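Local coordinates for protein CAS6A (Thermus thermophilus, PDB 4C97) that probably cleaves CRISPR precursor RNA as a Cas6-family endoribonuclease, supplying guide RNAs for antiviral defence, at residues E173-R178 against Y202-A207; L124-P129 against A194-R199; R77-E82 against R95-E100. The protein carries 1 engineered substitution. All blocks are in the same frame, centred on the assembly; numbering follows the deposited sequence.

Contact 1. Residues E173-R178 against Y202-A207; sequences ERTTVR and YHLPRA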
ATOM      1  N   GLU A 173       0.163   2.220 -21.197  1.00 14.42           N
ATOM      2  CA  GLU A 173       0.565   1.582 -22.447  1.00 17.82           C
ATOM      3  C   GLU A 173       2.030   1.790 -22.805  1.00 21.64           C
ATOM      4  O   GLU A 173       2.631   0.924 -23.430  1.00 16.72           O
ATOM      5  CB  GLU A 173      -0.295   2.081 -23.618  1.00 22.43           C
ATOM      6  CG  GLU A 173      -1.777   1.778 -23.450  1.00 26.11           C
ATOM      7  CD  GLU A 173      -2.046   0.282 -23.316  1.00 34.33           C
ATOM      8  OE1 GLU A 173      -1.438  -0.509 -24.072  1.00 37.39           O
ATOM      9  OE2 GLU A 173      -2.846  -0.109 -22.441  1.00 28.04           O
ATOM     10  N   ARG A 174       2.606   2.926 -22.432  1.00 16.12           N
ATOM     11  CA  ARG A 174       3.956   3.228 -22.906  1.00 15.11           C
ATOM     12  C   ARG A 174       5.049   2.918 -21.876  1.00 16.54           C
ATOM     13  O   ARG A 174       6.210   2.686 -22.236  1.00 16.75           O
ATOM     14  CB  ARG A 174       4.047   4.669 -23.413  1.00 15.21           C
ATOM     15  CG  ARG A 174       5.275   4.921 -24.245  1.00 24.07           C
ATOM     16  CD  ARG A 174       5.218   6.252 -24.997  1.00 23.38           C
ATOM     17  NE  ARG A 174       5.480   7.403 -24.128  1.00 23.44           N
ATOM     18  CZ  ARG A 174       4.606   8.372 -23.846  1.00 26.88           C
ATOM     19  NH1 ARG A 174       3.372   8.365 -24.335  1.00 25.10           N
ATOM     20  NH2 ARG A 174       4.973   9.365 -23.060  1.00 22.75           N
ATOM     21  N   THR A 175       4.687   2.901 -20.599  1.00 13.26           N
ATOM     22  CA  THR A 175       5.681   2.641 -19.558  1.00 12.34           C
ATOM     23  C   THR A 175       6.299   1.278 -19.765  1.00 12.10           C
ATOM     24  O   THR A 175       5.594   0.299 -20.041  1.00 15.21           O
ATOM     25  CB  THR A 175       5.098   2.749 -18.138  1.00 11.90           C
ATOM     26  OG1 THR A 175       4.505   4.030 -17.968  1.00 14.57           O
ATOM     27  CG2 THR A 175       6.188   2.581 -17.066  1.00 13.67           C
ATOM     28  N   THR A 176       7.620   1.227 -19.642  1.00 12.15           N
ATOM     29  CA  THR A 176       8.369  -0.008 -19.776  1.00 13.46           C
ATOM     30  C   THR A 176       9.067  -0.343 -18.462  1.00 13.83           C
ATOM     31  O   THR A 176       8.922   0.363 -17.456  1.00 11.79           O
ATOM     32  CB  THR A 176       9.377   0.050 -20.949  1.00 20.94           C
ATOM     33  OG1 THR A 176       9.866  -1.263 -21.205  1.00 14.83           O
ATOM     34  CG2 THR A 176      10.554   0.972 -20.645  1.00 16.76           C
ATOM     35  N   VAL A 177       9.821  -1.425 -18.473  1.00 12.15           N
ATOM     36  CA  VAL A 177      10.624  -1.815 -17.350  1.00 11.05           C
ATOM     37  C   VAL A 177      12.083  -1.684 -17.692  1.00 12.25           C
ATOM     38  O   VAL A 177      12.550  -2.266 -18.663  1.00 14.73           O
ATOM     39  CB  VAL A 177      10.307  -3.257 -16.905  1.00 11.93           C
ATOM     40  CG1 VAL A 177      11.320  -3.732 -15.905  1.00 12.14           C
ATOM     41  CG2 VAL A 177       8.895  -3.345 -16.303  1.00 12.64           C
ATOM     42  N   ARG A 178      12.807  -0.904 -16.900  1.00 12.69           N
ATOM     43  CA  ARG A 178      14.247  -0.762 -17.047  1.00 15.10           C
ATOM     44  C   ARG A 178      14.997  -1.886 -16.326  1.00 18.18           C
ATOM     45  O   ARG A 178      15.977  -2.404 -16.839  1.00 16.29           O
ATOM     46  CB  ARG A 178      14.731   0.600 -16.527  1.00 15.41           C
ATOM     47  CG  ARG A 178      16.241   0.709 -16.420  1.00 34.08           C
ATOM     48  CD  ARG A 178      16.621   1.968 -15.688  1.00 46.41           C
ATOM     49  NE  ARG A 178      16.337   3.132 -16.511  1.00 48.94           N
ATOM     50  CZ  ARG A 178      16.314   4.377 -16.055  1.00 59.60           C
ATOM     51  NH1 ARG A 178      16.547   4.618 -14.769  1.00 67.71           N
ATOM     52  NH2 ARG A 178      16.057   5.376 -16.881  1.00 49.14           N
ATOM     53  N   TYR A 202      10.502   1.168 -13.313  1.00 10.02           N
ATOM     54  CA  TYR A 202       9.650   1.535 -14.441  1.00 11.61           C
ATOM     55  C   TYR A 202      10.169   2.797 -15.080  1.00 13.19           C
ATOM     56  O   TYR A 202      10.748   3.657 -14.411  1.00 12.25           O
ATOM     57  CB  TYR A 202       8.198   1.743 -13.973  1.00  9.09           C
ATOM     58  CG  TYR A 202       7.661   0.484 -13.336  1.00  9.83           C
ATOM     59  CD1 TYR A 202       7.138  -0.537 -14.116  1.00 10.74           C
ATOM     60  CD2 TYR A 202       7.733   0.298 -11.963  1.00  9.74           C
ATOM     61  CE1 TYR A 202       6.685  -1.705 -13.545  1.00  9.37           C
ATOM     62  CE2 TYR A 202       7.276  -0.867 -11.373  1.00  9.01           C
ATOM     63  CZ  TYR A 202       6.757  -1.868 -12.180  1.00  9.34           C
ATOM     64  OH  TYR A 202       6.331  -3.045 -11.640  1.00 11.00           O
ATOM     65  N   HIS A 203       9.976   2.899 -16.390  1.00 11.85           N
ATOM     66  CA  HIS A 203      10.461   4.041 -17.123  1.00 11.07           C
ATOM     67  C   HIS A 203       9.459   4.387 -18.202  1.00 14.91           C
ATOM     68  O   HIS A 203       9.036   3.503 -18.960  1.00 15.00           O
ATOM     69  CB  HIS A 203      11.796   3.718 -17.750  1.00 12.07           C
ATOM     70  CG  HIS A 203      12.271   4.769 -18.688  1.00 16.89           C
ATOM     71  ND1 HIS A 203      12.713   5.995 -18.252  1.00 18.85           N
ATOM     72  CD2 HIS A 203      12.359   4.790 -20.036  1.00 18.51           C
ATOM     73  CE1 HIS A 203      13.064   6.730 -19.293  1.00 20.98           C
ATOM     74  NE2 HIS A 203      12.853   6.020 -20.390  1.00 22.41           N
ATOM     75  N   LEU A 204       9.090   5.662 -18.272  1.00 14.04           N
ATOM     76  CA  LEU A 204       8.152   6.155 -19.271  1.00 12.94           C
ATOM     77  C   LEU A 204       8.885   6.992 -20.318  1.00 14.90           C
ATOM     78  O   LEU A 204       9.247   8.154 -20.064  1.00 15.51           O
ATOM     79  CB  LEU A 204       7.058   6.997 -18.603  1.00 15.48           C
ATOM     80  CG  LEU A 204       6.020   7.610 -19.543  1.00 13.83           C
ATOM     81  CD1 LEU A 204       5.446   6.587 -20.500  1.00 16.90           C
ATOM     82  CD2 LEU A 204       4.903   8.282 -18.751  1.00 17.87           C
ATOM     83  N   PRO A 205       9.120   6.407 -21.503  1.00 14.65           N
ATOM     84  CA  PRO A 205       9.826   7.140 -22.551  1.00 20.45           C
ATOM     85  C   PRO A 205       9.062   8.376 -22.958  1.00 16.91           C
ATOM     86  O   PRO A 205       7.833   8.335 -23.085  1.00 17.91           O
ATOM     87  CB  PRO A 205       9.861   6.144 -23.720  1.00 20.61           C
ATOM     88  CG  PRO A 205       9.671   4.817 -23.092  1.00 19.77           C
ATOM     89  CD  PRO A 205       8.783   5.037 -21.913  1.00 16.05           C
ATOM     90  N   ARG A 206       9.817   9.436 -23.202  1.00 17.86           N
ATOM     91  CA  ARG A 206       9.314  10.725 -23.669  1.00 24.24           C
ATOM     92  C   ARG A 206       8.140  11.239 -22.866  1.00 20.38           C
ATOM     93  O   ARG A 206       7.235  11.866 -23.418  1.00 19.74           O
ATOM     94  CB  ARG A 206       8.927  10.652 -25.150  1.00 29.99           C
ATOM     95  CG  ARG A 206      10.033  10.146 -26.068  1.00 36.78           C
ATOM     96  CD  ARG A 206      11.117  11.218 -26.380  1.00 47.21           C
ATOM     97  NE  ARG A 206      10.664  12.356 -27.196  1.00 53.21           N
ATOM     98  CZ  ARG A 206      10.463  13.597 -26.750  1.00 57.63           C
ATOM     99  NH1 ARG A 206      10.642  13.909 -25.471  1.00 52.57           N
ATOM    100  NH2 ARG A 206      10.070  14.544 -27.596  1.00 62.18           N
ATOM    101  N   ALA A 207       8.145  10.989 -21.562  1.00 19.13           N
ATOM    102  CA  ALA A 207       7.088  11.527 -20.718  1.00 19.42           C
ATOM    103  C   ALA A 207       7.011  13.038 -20.835  1.00 18.38           C
ATOM    104  O   ALA A 207       8.022  13.730 -20.758  1.00 17.65           O
ATOM    105  CB  ALA A 207       7.315  11.154 -19.252  1.00 16.04           C
TER
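The guanidinium of R174 has the CD1 methyl of L204 over one face, 3.7 Å from NE, with the carbonyl O of P205 meeting its edge in plane. NE and NH2 both donate to that one oxygen, a side-on grip in which the NE bond is the shorter (R174 NE to P205 O 2.7 Å, 155° at the hydrogen). A bend at chi3 (76°) turns the group onto the P205 carbonyl, and NH2 also salt-bridges E211 of helix 209-225. T176 CG2 lies off the edge of the H203 imidazole, nearer to H203 O (3.4 Å). R178 NH2 comes obliquely to 3.7 Å from H203 ND1, the planes 30° apart, and both atoms meet D121 OD1, so one acid holds both side chains. V177 CG2 lies 3.9 Å from Y202 CE1, the two side chains running alongside each other, while Y202 OH bonds to P142 O. The backbones form the antiparallel hydrogen-bonded pair T176-H203 (T176 N to H203 O 2.8 Å, H203 N to T176 O 2.9 Å) and the non-hydrogen-bonded pair V177-Y202. Such strand pairing, just after helix 165-174 and before helix 209-225, fits the C-terminal ferredoxin-like RAMP domain of Cas6 proteins.

Contact 2. Residues L124-P129 against A194-R199; sequences LRFASP and AGFVGR. With SO4 (sulfate ion), chain D.
F126 and G198 face each other as an antiparallel hydrogen-bonded pair, F126 N to G198 O 2.7 Å and G198 N to F126 O 3.0 Å. R125 and R199 form the adjoining non-hydrogen-bonded pair; R199 CA and R125 CA each add a CA-H...O contact, to L124 O and G198 O, flanking it. G198 turns its chain at a backbone shape where a CB would run into the carbonyl O of V197, and F196 CZ would crowd it as well. Beyond the paired residues, P129 comes close to G195, its CB 3.7 Å from G195 CA. V197 fits into the bend of 124-129: CG1 touches F126 O, while CG2 reaches the S128-P129 peptide and lies beside the proline ring. On the face that carries F126, F196 and F126 make an offset edge-to-face stack, planes at 80° and centroids 5.8 Å apart, with the F196 edge toward the F126 face. R125 turns the other way, bent at chi3 (84°), and in the conformer described, one of two modelled, gives a sulfate ion a hydrogen bond, R125 NH2 to O1 3.0 Å, besides two weak ones to O2. The ion, probably from the crystallisation liquor, is also hydrogen-bonded by W104 and R237. In the sheet, strand 121-127 lies next to 199-203, while 194-197 is an outer strand beside 176-186, so the contact falls at the corner where 194-197 passes into 199-203. F126 also packs on V200 and on V147 of helix 144-158, F196 touches L180 of strand 176-186, and R199 salt-bridges E241 of edge strand 238-241.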
ATOM      1  N   LEU A 124      10.049   0.958  -7.655  1.00 10.03           N
ATOM      2  CA  LEU A 124       9.191   0.454  -6.600  1.00  8.39           C
ATOM      3  C   LEU A 124       9.797  -0.765  -5.963  1.00 12.83           C
ATOM      4  O   LEU A 124      10.351  -1.641  -6.639  1.00 12.76           O
ATOM      5  CB  LEU A 124       7.805   0.085  -7.128  1.00 11.39           C
ATOM      6  CG  LEU A 124       6.913   1.228  -7.559  1.00 12.76           C
ATOM      7  CD1 LEU A 124       5.612   0.672  -8.097  1.00 11.63           C
ATOM      8  CD2 LEU A 124       6.655   2.172  -6.379  1.00 16.35           C
ATOM      9  N   ARG A 125       9.681  -0.806  -4.644  1.00  8.59           N
ATOM     10  CA  ARG A 125      10.004  -2.000  -3.889  0.50 10.92           C
ATOM     11  C   ARG A 125       8.715  -2.643  -3.426  1.00 11.59           C
ATOM     12  O   ARG A 125       7.863  -2.010  -2.781  1.00 10.00           O
ATOM     13  CB  ARG A 125      10.915  -1.734  -2.688  0.50 16.64           C
ATOM     14  CG  ARG A 125      11.303  -3.041  -1.982  0.50 21.60           C
ATOM     15  CD  ARG A 125      12.448  -2.906  -1.009  0.50 29.23           C
ATOM     16  NE  ARG A 125      11.995  -2.452   0.303  0.50 29.60           N
ATOM     17  CZ  ARG A 125      11.489  -3.245   1.245  0.50 25.88           C
ATOM     18  NH1 ARG A 125      11.359  -4.550   1.044  0.50 28.46           N
ATOM     19  NH2 ARG A 125      11.113  -2.725   2.399  0.50 18.99           N
ATOM     20  N   PHE A 126       8.575  -3.905  -3.786  1.00  9.13           N
ATOM     21  CA  PHE A 126       7.437  -4.722  -3.407  1.00 10.28           C
ATOM     22  C   PHE A 126       7.884  -5.519  -2.202  1.00 11.02           C
ATOM     23  O   PHE A 126       8.725  -6.423  -2.297  1.00 10.21           O
ATOM     24  CB  PHE A 126       7.034  -5.626  -4.578  1.00  9.23           C
ATOM     25  CG  PHE A 126       6.604  -4.854  -5.805  1.00  8.17           C
ATOM     26  CD1 PHE A 126       5.294  -4.439  -5.952  1.00 10.45           C
ATOM     27  CD2 PHE A 126       7.527  -4.481  -6.782  1.00  9.47           C
ATOM     28  CE1 PHE A 126       4.899  -3.724  -7.054  1.00 10.50           C
ATOM     29  CE2 PHE A 126       7.131  -3.772  -7.871  1.00  9.25           C
ATOM     30  CZ  PHE A 126       5.827  -3.373  -8.012  1.00 10.74           C
ATOM     31  N   ALA A 127       7.324  -5.134  -1.057  1.00 11.94           N
ATOM     32  CA  ALA A 127       7.793  -5.576   0.252  1.00 10.52           C
ATOM     33  C   ALA A 127       6.982  -6.739   0.809  1.00 12.31           C
ATOM     34  O   ALA A 127       7.377  -7.348   1.804  1.00 15.29           O
ATOM     35  CB  ALA A 127       7.785  -4.409   1.244  1.00 15.09           C
ATOM     36  N   SER A 128       5.824  -7.005   0.215  1.00 11.80           N
ATOM     37  CA  SER A 128       5.076  -8.218   0.529  1.00  9.63           C
ATOM     38  C   SER A 128       4.554  -8.762  -0.789  1.00  9.55           C
ATOM     39  O   SER A 128       4.527  -8.047  -1.783  1.00  9.57           O
ATOM     40  CB  SER A 128       3.946  -7.926   1.503  1.00 12.69           C
ATOM     41  OG  SER A 128       2.851  -7.349   0.838  1.00 11.06           O
ATOM     42  N   PRO A 129       4.124 -10.025  -0.812  1.00 10.47           N
ATOM     43  CA  PRO A 129       3.789 -10.608  -2.120  1.00 13.14           C
ATOM     44  C   PRO A 129       2.692  -9.826  -2.840  1.00  9.37           C
ATOM     45  O   PRO A 129       1.669  -9.494  -2.246  1.00 10.18           O
ATOM     46  CB  PRO A 129       3.341 -12.031  -1.757  1.00 10.72           C
ATOM     47  CG  PRO A 129       4.088 -12.326  -0.483  1.00 12.11           C
ATOM     48  CD  PRO A 129       4.048 -11.020   0.272  1.00 10.37           C
ATOM     49  N   ALA A 194       0.706 -17.013  -5.957  1.00 15.97           N
ATOM     50  CA  ALA A 194       1.954 -16.446  -5.468  1.00 17.23           C
ATOM     51  C   ALA A 194       1.953 -14.956  -5.757  1.00 12.63           C
ATOM     52  O   ALA A 194       1.121 -14.458  -6.527  1.00 13.97           O
ATOM     53  CB  ALA A 194       3.154 -17.109  -6.115  1.00 16.65           C
ATOM     54  N   GLY A 195       2.845 -14.233  -5.086  1.00 11.01           N
ATOM     55  CA  GLY A 195       3.015 -12.823  -5.342  1.00  8.79           C
ATOM     56  C   GLY A 195       4.472 -12.425  -5.417  1.00  8.88           C
ATOM     57  O   GLY A 195       5.332 -13.018  -4.771  1.00 10.99           O
ATOM     58  N   PHE A 196       4.746 -11.418  -6.241  1.00  8.70           N
ATOM     59  CA  PHE A 196       6.100 -10.905  -6.412  1.00 11.66           C
ATOM     60  C   PHE A 196       6.577 -10.084  -5.225  1.00  9.38           C
ATOM     61  O   PHE A 196       5.827  -9.274  -4.678  1.00  8.96           O
ATOM     62  CB  PHE A 196       6.153 -10.013  -7.644  1.00  8.64           C
ATOM     63  CG  PHE A 196       7.540  -9.523  -7.981  1.00  9.76           C
ATOM     64  CD1 PHE A 196       8.404 -10.328  -8.688  1.00 13.26           C
ATOM     65  CD2 PHE A 196       7.964  -8.251  -7.615  1.00  9.79           C
ATOM     66  CE1 PHE A 196       9.671  -9.885  -9.000  1.00 11.18           C
ATOM     67  CE2 PHE A 196       9.233  -7.810  -7.936  1.00  9.60           C
ATOM     68  CZ  PHE A 196      10.074  -8.609  -8.626  1.00 10.52           C
ATOM     69  N   VAL A 197       7.839 -10.298  -4.864  1.00  9.44           N
ATOM     70  CA  VAL A 197       8.567  -9.483  -3.902  1.00  9.07           C
ATOM     71  C   VAL A 197       9.904  -9.129  -4.516  1.00  9.58           C
ATOM     72  O   VAL A 197      10.578 -10.003  -5.106  1.00 12.41           O
ATOM     73  CB  VAL A 197       8.781 -10.242  -2.575  1.00 13.77           C
ATOM     74  CG1 VAL A 197       9.657  -9.476  -1.617  1.00 22.99           C
ATOM     75  CG2 VAL A 197       7.434 -10.510  -1.906  1.00 13.42           C
ATOM     76  N   GLY A 198      10.315  -7.866  -4.357  1.00  9.42           N
ATOM     77  CA  GLY A 198      11.542  -7.422  -4.999  1.00  9.98           C
ATOM     78  C   GLY A 198      11.471  -5.981  -5.465  1.00  9.61           C
ATOM     79  O   GLY A 198      10.718  -5.199  -4.923  1.00 11.66           O
ATOM     80  N   ARG A 199      12.276  -5.643  -6.468  1.00 10.56           N
ATOM     81  CA  ARG A 199      12.383  -4.267  -6.917  1.00  9.90           C
ATOM     82  C   ARG A 199      12.213  -4.201  -8.421  1.00 10.29           C
ATOM     83  O   ARG A 199      12.829  -4.991  -9.159  1.00 13.05           O
ATOM     84  CB  ARG A 199      13.752  -3.711  -6.530  1.00 10.68           C
ATOM     85  CG  ARG A 199      14.025  -2.295  -6.957  1.00 25.44           C
ATOM     86  CD  ARG A 199      15.385  -1.872  -6.397  1.00 32.72           C
ATOM     87  NE  ARG A 199      15.665  -0.449  -6.548  1.00 38.51           N
ATOM     88  CZ  ARG A 199      16.149   0.097  -7.652  1.00 40.82           C
ATOM     89  NH1 ARG A 199      16.389  -0.660  -8.709  1.00 47.77           N
ATOM     90  NH2 ARG A 199      16.385   1.402  -7.702  1.00 48.45           N
TER
HETATM   91  S   SO4 D1241      10.176  -4.822   5.384  1.00 44.75           S
HETATM   92  O1  SO4 D1241       9.700  -3.511   4.967  1.00 45.72           O
HETATM   93  O2  SO4 D1241      10.697  -5.507   4.200  1.00 46.89           O
HETATM   94  O3  SO4 D1241      11.245  -4.663   6.362  1.00 50.52           O
HETATM   95  O4  SO4 D1241       9.141  -5.667   5.969  1.00 33.61           O

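Contact 3. Residues R77-E82 against R95-E100; sequences RLYALE and RAVLQE
V97 sits beneath the ring of Y79, its CG1 methyl over one face, 4.1 Å from the centroid, in a CH-pi contact offset toward the rim. The two side chains meet at a slant, and Y79 ring atom CE1 also comes 3.2 Å from V97 O. With CG1 anti to the backbone N (chi1 179°), the other methyl, CG2, is left to face L78 O at 3.4 Å and the CG of E82. V97 is thus wedged between L78, Y79 and E82. At the far end of the ring, Y79 OH donates to Q99 OE1 at 3.1 Å. The hydroxyl lies above the plane of the amide carbonyl rather than on a lone pair, and Y79 crosses Q99 at about a right angle, ring and amide planes 65° apart. E82 approaches V97 from the turn: extended beyond CG, its chain carries OE2 to V97 N at 2.9 Å. That oxygen uses its anti lone pair, away from OE1, and the bond is fairly straight (164° at the hydrogen), so a carboxylate takes up the strand's N-H. A type I turn from Y79 to E82 brings the acid round to this position. L10 of strand 6-15 touches L78, Y79 and V97. The C-terminal part of helix 68-79 and the turn after it pack on strand 91-109 of an antiparallel sheet, as in the N-terminal ferredoxin-like (RAMP) domain expected of Cas6 proteins.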
ATOM      1  N   ARG A  77      -9.217   6.026  17.653  1.00 36.67           N
ATOM      2  CA  ARG A  77      -9.511   4.694  18.157  1.00 40.45           C
ATOM      3  C   ARG A  77      -8.242   3.834  18.111  1.00 28.10           C
ATOM      4  O   ARG A  77      -7.980   3.061  19.025  1.00 28.43           O
ATOM      5  CB  ARG A  77     -10.646   4.070  17.344  1.00 48.58           C
ATOM      6  CG  ARG A  77     -11.081   2.699  17.808  1.00 49.65           C
ATOM      7  CD  ARG A  77     -11.996   2.762  19.024  1.00 56.85           C
ATOM      8  NE  ARG A  77     -12.233   1.427  19.571  1.00 59.41           N
ATOM      9  CZ  ARG A  77     -11.315   0.712  20.217  1.00 59.10           C
ATOM     10  NH1 ARG A  77     -10.090   1.199  20.402  1.00 47.13           N
ATOM     11  NH2 ARG A  77     -11.619  -0.495  20.675  1.00 67.83           N
ATOM     12  N   LEU A  78      -7.433   4.000  17.064  1.00 26.86           N
ATOM     13  CA  LEU A  78      -6.160   3.284  17.001  1.00 25.86           C
ATOM     14  C   LEU A  78      -5.233   3.765  18.109  1.00 26.79           C
ATOM     15  O   LEU A  78      -4.627   2.955  18.798  1.00 31.09           O
ATOM     16  CB  LEU A  78      -5.505   3.416  15.630  1.00 24.62           C
ATOM     17  CG  LEU A  78      -6.234   2.707  14.486  1.00 23.96           C
ATOM     18  CD1 LEU A  78      -5.618   3.101  13.145  1.00 25.96           C
ATOM     19  CD2 LEU A  78      -6.210   1.199  14.655  1.00 23.93           C
ATOM     20  N   TYR A  79      -5.147   5.076  18.325  1.00 32.22           N
ATOM     21  CA  TYR A  79      -4.294   5.572  19.403  1.00 28.57           C
ATOM     22  C   TYR A  79      -4.681   5.031  20.775  1.00 30.75           C
ATOM     23  O   TYR A  79      -3.815   4.804  21.617  1.00 38.40           O
ATOM     24  CB  TYR A  79      -4.244   7.099  19.402  1.00 35.00           C
ATOM     25  CG  TYR A  79      -3.263   7.603  18.380  1.00 35.11           C
ATOM     26  CD1 TYR A  79      -1.900   7.555  18.626  1.00 44.45           C
ATOM     27  CD2 TYR A  79      -3.691   8.087  17.157  1.00 39.65           C
ATOM     28  CE1 TYR A  79      -0.993   7.999  17.692  1.00 45.10           C
ATOM     29  CE2 TYR A  79      -2.790   8.530  16.211  1.00 40.95           C
ATOM     30  CZ  TYR A  79      -1.443   8.484  16.484  1.00 42.75           C
ATOM     31  OH  TYR A  79      -0.546   8.931  15.543  1.00 45.73           O
ATOM     32  N   ALA A  80      -5.970   4.803  21.003  1.00 35.21           N
ATOM     33  CA  ALA A  80      -6.429   4.294  22.289  1.00 35.66           C
ATOM     34  C   ALA A  80      -5.996   2.847  22.528  1.00 35.14           C
ATOM     35  O   ALA A  80      -6.169   2.328  23.630  1.00 36.76           O
ATOM     36  CB  ALA A  80      -7.933   4.408  22.394  1.00 35.39           C
ATOM     37  N   LEU A  81      -5.436   2.202  21.506  1.00 35.81           N
ATOM     38  CA  LEU A  81      -4.984   0.817  21.642  1.00 34.48           C
ATOM     39  C   LEU A  81      -3.661   0.702  22.395  1.00 30.67           C
ATOM     40  O   LEU A  81      -3.299  -0.386  22.846  1.00 29.44           O
ATOM     41  CB  LEU A  81      -4.845   0.148  20.264  1.00 28.94           C
ATOM     42  CG  LEU A  81      -6.137   0.012  19.469  1.00 35.87           C
ATOM     43  CD1 LEU A  81      -5.831  -0.487  18.068  1.00 45.88           C
ATOM     44  CD2 LEU A  81      -7.123  -0.913  20.183  1.00 45.16           C
ATOM     45  N   GLU A  82      -2.933   1.813  22.510  1.00 29.69           N
ATOM     46  CA  GLU A  82      -1.676   1.828  23.257  1.00 35.35           C
ATOM     47  C   GLU A  82      -1.847   1.267  24.666  1.00 31.98           C
ATOM     48  O   GLU A  82      -2.703   1.712  25.429  1.00 33.34           O
ATOM     49  CB  GLU A  82      -1.099   3.243  23.327  1.00 32.88           C
ATOM     50  CG  GLU A  82      -0.646   3.775  21.978  1.00 43.46           C
ATOM     51  CD  GLU A  82       0.359   4.909  22.100  1.00 40.28           C
ATOM     52  OE1 GLU A  82       0.261   5.689  23.076  1.00 42.47           O
ATOM     53  OE2 GLU A  82       1.252   5.013  21.219  1.00 32.55           O
ATOM     54  N   ARG A  95       2.418  -1.559  21.837  1.00 26.67           N
ATOM     55  CA  ARG A  95       3.341  -0.717  22.585  1.00 24.71           C
ATOM     56  C   ARG A  95       3.228   0.732  22.185  1.00 24.65           C
ATOM     57  O   ARG A  95       3.319   1.629  23.030  1.00 30.07           O
ATOM     58  CB  ARG A  95       4.772  -1.164  22.361  1.00 29.65           C
ATOM     59  CG  ARG A  95       5.794  -0.226  22.974  1.00 46.00           C
ATOM     60  CD  ARG A  95       7.168  -0.814  22.834  1.00 60.99           C
ATOM     61  NE  ARG A  95       7.239  -2.092  23.537  1.00 72.22           N
ATOM     62  CZ  ARG A  95       7.916  -3.153  23.113  1.00 65.66           C
ATOM     63  NH1 ARG A  95       8.606  -3.108  21.977  1.00 56.03           N
ATOM     64  NH2 ARG A  95       7.904  -4.265  23.837  1.00 59.18           N
ATOM     65  N   ALA A  96       3.056   0.963  20.892  1.00 26.79           N
ATOM     66  CA  ALA A  96       2.971   2.312  20.374  1.00 22.91           C
ATOM     67  C   ALA A  96       2.181   2.318  19.086  1.00 21.24           C
ATOM     68  O   ALA A  96       2.178   1.341  18.341  1.00 21.83           O
ATOM     69  CB  ALA A  96       4.376   2.882  20.144  1.00 25.38           C
ATOM     70  N   VAL A  97       1.504   3.430  18.839  1.00 28.61           N
ATOM     71  CA  VAL A  97       0.857   3.679  17.571  1.00 23.10           C
ATOM     72  C   VAL A  97       1.546   4.887  16.961  1.00 24.42           C
ATOM     73  O   VAL A  97       1.490   5.984  17.512  1.00 25.28           O
ATOM     74  CB  VAL A  97      -0.640   3.942  17.763  1.00 24.04           C
ATOM     75  CG1 VAL A  97      -1.307   4.237  16.439  1.00 26.92           C
ATOM     76  CG2 VAL A  97      -1.289   2.737  18.426  1.00 25.92           C
ATOM     77  N   LEU A  98       2.195   4.671  15.821  1.00 22.51           N
ATOM     78  CA  LEU A  98       3.064   5.677  15.209  1.00 24.00           C
ATOM     79  C   LEU A  98       2.543   6.203  13.875  1.00 20.93           C
ATOM     80  O   LEU A  98       2.098   5.430  13.027  1.00 17.96           O
ATOM     81  CB  LEU A  98       4.446   5.064  14.972  1.00 18.78           C
ATOM     82  CG  LEU A  98       5.128   4.458  16.198  1.00 23.08           C
ATOM     83  CD1 LEU A  98       6.463   3.871  15.782  1.00 24.72           C
ATOM     84  CD2 LEU A  98       5.304   5.519  17.276  1.00 29.75           C
ATOM     85  N   GLN A  99       2.614   7.526  13.701  1.00 21.28           N
ATOM     86  CA  GLN A  99       2.344   8.163  12.418  1.00 22.06           C
ATOM     87  C   GLN A  99       3.634   8.705  11.786  1.00 19.40           C
ATOM     88  O   GLN A  99       3.626   9.244  10.685  1.00 22.26           O
ATOM     89  CB  GLN A  99       1.340   9.296  12.604  1.00 41.03           C
ATOM     90  CG  GLN A  99       1.852  10.433  13.462  1.00 50.80           C
ATOM     91  CD  GLN A  99       0.881  11.591  13.515  1.00 55.80           C
ATOM     92  OE1 GLN A  99      -0.331  11.396  13.632  1.00 50.54           O
ATOM     93  NE2 GLN A  99       1.406  12.806  13.402  1.00 54.67           N
ATOM     94  N   GLU A 100       4.734   8.567  12.515  1.00 20.03           N
ATOM     95  CA  GLU A 100       6.053   8.986  12.067  1.00 21.34           C
ATOM     96  C   GLU A 100       7.030   8.184  12.904  1.00 24.40           C
ATOM     97  O   GLU A 100       6.645   7.561  13.897  1.00 26.12           O
ATOM     98  CB  GLU A 100       6.259  10.492  12.301  1.00 26.75           C
ATOM     99  CG  GLU A 100       6.214  10.913  13.766  1.00 35.40           C
ATOM    100  CD  GLU A 100       6.347  12.424  13.958  1.00 49.40           C
ATOM    101  OE1 GLU A 100       7.214  13.044  13.306  1.00 53.87           O
ATOM    102  OE2 GLU A 100       5.581  12.988  14.762  1.00 54.43           O
TER

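Contacts 1 and 2 belong to one sheet and interleave along the chain: strands 176-186, 194-197 and 199-203 follow one another, and Y202 of the first contact packs on L124 and F126 of the second. Contact 3 lies in the other five-stranded sheet, its nearest atoms about 16 Å from contact 2 and about 25 Å from contact 1. All three are partly buried, but contact 2 is nearest the chain's centre and has no exposed residue among those touching. Backbone pairing runs through contacts 1 and 2, joined by an arginine-carbonyl grip in the former and by an aromatic pair and a bound sulfate in the latter; contact 3 relies on side chains, joining helix to strand.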